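Local coordinates for CurG, CurH fusion protein (Moorea producens 3L, PDB 4MYY), which probably pairs the docking helices of two consecutive modules, CurG and CurH, of the curacin A polyketide synthase in an engineered fusion, at residues Glu50-Leu53 / Ser54-Gln58. Numbering follows the deposited sequence.
Sequences EQIL and SEKQQ
The side chains of Ile52 and Lys56 run alongside each other, one helical turn apart. Ile52 CG2 touches Lys56 CE at 3.5 Å. Chi1 of -66° puts CG1 of Ile52 beside its backbone N and turns CG2 away from that N, to the side where Lys56 lies. The lysine chain runs back over the preceding turn, and its CG lies 3.5 Å from Ile52 O. It bends at its last torsion (chi4 -63°). The backbone beneath is regular alpha helix. Lys56 N donates to Ile52 O at 2.8 Å. The matching i to i+4 bonds run from Ser54 N to Glu50 O, Glu55 N to Gln51 O and Gln57 N to Leu53 O. Glu55 lays its CG 3.3 Å from Gln51 O, and its chain then extends until OE2 accepts from the backbone N of Ser2 of the second subunit. Its OE1 is buried and has no partner in the model. One turn on from Ser54, Gln58 NE2 bonds to Ser54 OG at 3.2 Å, with OG 25° out of the amide plane. The same NE2 makes a weak bond to Ser54 O, and Gln58 OE1 takes a bond from Lys13 NZ of the second subunit, which helps fix the rotation of the amide. Segment 50-58 lies in the CurH part, in helix 42-61. Ile52, Glu55 and Lys56 pack on Ile32 of helix 17-32, Lys56 NZ bonds to Asn33 OD1, and Glu55 packs on Leu4 and Gln58 on Leu9 of the second subunit. In this engineered fusion, CurH helix 42-61 thus meets CurG helices of both chains, consistent with a docking interface.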
ATOM      1  N   GLU B  50       5.634   3.959  23.472  1.00 19.40           N
ATOM      2  CA  GLU B  50       5.102   2.640  23.817  1.00 21.25           C
ATOM      3  C   GLU B  50       4.063   2.202  22.802  1.00 22.52           C
ATOM      4  O   GLU B  50       3.966   1.019  22.470  1.00 23.24           O
ATOM      5  CB  GLU B  50       4.533   2.624  25.242  1.00 23.23           C
ATOM      6  CG  GLU B  50       5.589   2.928  26.298  1.00 23.80           C
ATOM      7  CD  GLU B  50       6.757   1.939  26.287  1.00 27.77           C
ATOM      8  OE1 GLU B  50       6.554   0.776  25.883  1.00 29.72           O
ATOM      9  OE2 GLU B  50       7.878   2.334  26.660  1.00 29.43           O
ATOM     10  N   GLN B  51       3.303   3.171  22.302  1.00 22.56           N
ATOM     11  CA  GLN B  51       2.347   2.904  21.225  1.00 25.52           C
ATOM     12  C   GLN B  51       3.002   2.351  19.977  1.00 22.95           C
ATOM     13  O   GLN B  51       2.532   1.353  19.435  1.00 24.65           O
ATOM     14  CB  GLN B  51       1.533   4.146  20.910  1.00 26.44           C
ATOM     15  CG  GLN B  51       0.445   4.317  21.962  1.00 33.75           C
ATOM     16  CD  GLN B  51      -0.360   5.577  21.777  1.00 39.74           C
ATOM     17  OE1 GLN B  51       0.171   6.627  21.393  1.00 39.62           O
ATOM     18  NE2 GLN B  51      -1.646   5.487  22.061  1.00 43.18           N
ATOM     19  N   ILE B  52       4.111   2.967  19.568  1.00 20.64           N
ATOM     20  CA  ILE B  52       4.838   2.563  18.358  1.00 23.74           C
ATOM     21  C   ILE B  52       5.454   1.193  18.573  1.00 20.59           C
ATOM     22  O   ILE B  52       5.394   0.330  17.698  1.00 19.43           O
ATOM     23  CB  ILE B  52       5.887   3.618  17.947  1.00 24.45           C
ATOM     24  CG1 ILE B  52       5.193   4.916  17.521  1.00 29.85           C
ATOM     25  CG2 ILE B  52       6.796   3.105  16.834  1.00 25.67           C
ATOM     26  CD1 ILE B  52       6.132   6.090  17.289  1.00 34.40           C
ATOM     27  N   LEU B  53       6.043   0.979  19.751  1.00 18.21           N
ATOM     28  CA  LEU B  53       6.554  -0.341  20.092  1.00 19.72           C
ATOM     29  C   LEU B  53       5.448  -1.412  20.013  1.00 20.82           C
ATOM     30  O   LEU B  53       5.685  -2.510  19.505  1.00 20.77           O
ATOM     31  CB  LEU B  53       7.206  -0.304  21.482  1.00 21.20           C
ATOM     32  CG  LEU B  53       8.571   0.379  21.606  1.00 22.29           C
ATOM     33  CD1 LEU B  53       9.012   0.348  23.072  1.00 22.68           C
ATOM     34  CD2 LEU B  53       9.610  -0.327  20.738  1.00 25.53           C
ATOM     35  N   SER B  54       4.242  -1.090  20.492  1.00 19.59           N
ATOM     36  CA  SER B  54       3.129  -2.051  20.407  1.00 21.12           C
ATOM     37  C   SER B  54       2.760  -2.343  18.947  1.00 19.85           C
ATOM     38  O   SER B  54       2.567  -3.511  18.576  1.00 22.80           O
ATOM     39  CB  SER B  54       1.900  -1.529  21.131  1.00 24.95           C
ATOM     40  OG  SER B  54       0.852  -2.463  20.967  1.00 25.66           O
ATOM     41  N   GLU B  55       2.655  -1.293  18.133  1.00 20.94           N
ATOM     42  CA  GLU B  55       2.402  -1.462  16.676  1.00 19.01           C
ATOM     43  C   GLU B  55       3.483  -2.336  16.023  1.00 19.27           C
ATOM     44  O   GLU B  55       3.177  -3.267  15.268  1.00 20.51           O
ATOM     45  CB  GLU B  55       2.301  -0.120  15.965  1.00 24.20           C
ATOM     46  CG  GLU B  55       1.176   0.759  16.469  1.00 29.81           C
ATOM     47  CD  GLU B  55       1.131   2.129  15.825  1.00 39.29           C
ATOM     48  OE1 GLU B  55       1.942   2.416  14.918  1.00 41.45           O
ATOM     49  OE2 GLU B  55       0.262   2.927  16.229  1.00 50.87           O
ATOM     50  N   LYS B  56       4.748  -2.046  16.307  1.00 18.71           N
ATOM     51  CA  LYS B  56       5.829  -2.859  15.750  1.00 19.25           C
ATOM     52  C   LYS B  56       5.738  -4.325  16.164  1.00 18.68           C
ATOM     53  O   LYS B  56       5.986  -5.217  15.353  1.00 18.94           O
ATOM     54  CB  LYS B  56       7.185  -2.280  16.123  1.00 22.18           C
ATOM     55  CG  LYS B  56       7.538  -1.051  15.307  1.00 25.05           C
ATOM     56  CD  LYS B  56       8.911  -0.557  15.732  1.00 30.59           C
ATOM     57  CE  LYS B  56       9.130   0.898  15.362  1.00 41.68           C
ATOM     58  NZ  LYS B  56       9.099   1.125  13.898  1.00 43.95           N
ATOM     59  N   GLN B  57       5.395  -4.569  17.435  1.00 19.38           N
ATOM     60  CA  GLN B  57       5.235  -5.919  17.948  1.00 22.08           C
ATOM     61  C   GLN B  57       4.117  -6.644  17.204  1.00 20.78           C
ATOM     62  O   GLN B  57       4.272  -7.803  16.808  1.00 23.35           O
ATOM     63  CB  GLN B  57       4.962  -5.893  19.473  1.00 24.81           C
ATOM     64  CG  GLN B  57       4.610  -7.253  20.079  1.00 31.58           C
ATOM     65  CD  GLN B  57       5.721  -8.284  19.941  1.00 38.53           C
ATOM     66  OE1 GLN B  57       6.843  -8.078  20.419  1.00 48.90           O
ATOM     67  NE2 GLN B  57       5.409  -9.412  19.292  1.00 41.92           N
ATOM     68  N   GLN B  58       2.999  -5.952  16.985  1.00 19.66           N
ATOM     69  CA  GLN B  58       1.873  -6.557  16.321  1.00 20.26           C
ATOM     70  C   GLN B  58       2.226  -6.883  14.879  1.00 19.36           C
ATOM     71  O   GLN B  58       1.921  -7.966  14.374  1.00 19.63           O
ATOM     72  CB  GLN B  58       0.679  -5.626  16.374  1.00 19.73           C
ATOM     73  CG  GLN B  58       0.096  -5.476  17.787  1.00 21.87           C
ATOM     74  CD  GLN B  58      -1.017  -4.453  17.783  1.00 23.13           C
ATOM     75  OE1 GLN B  58      -2.086  -4.688  17.214  1.00 28.29           O
ATOM     76  NE2 GLN B  58      -0.753  -3.303  18.355  1.00 22.88           N
TER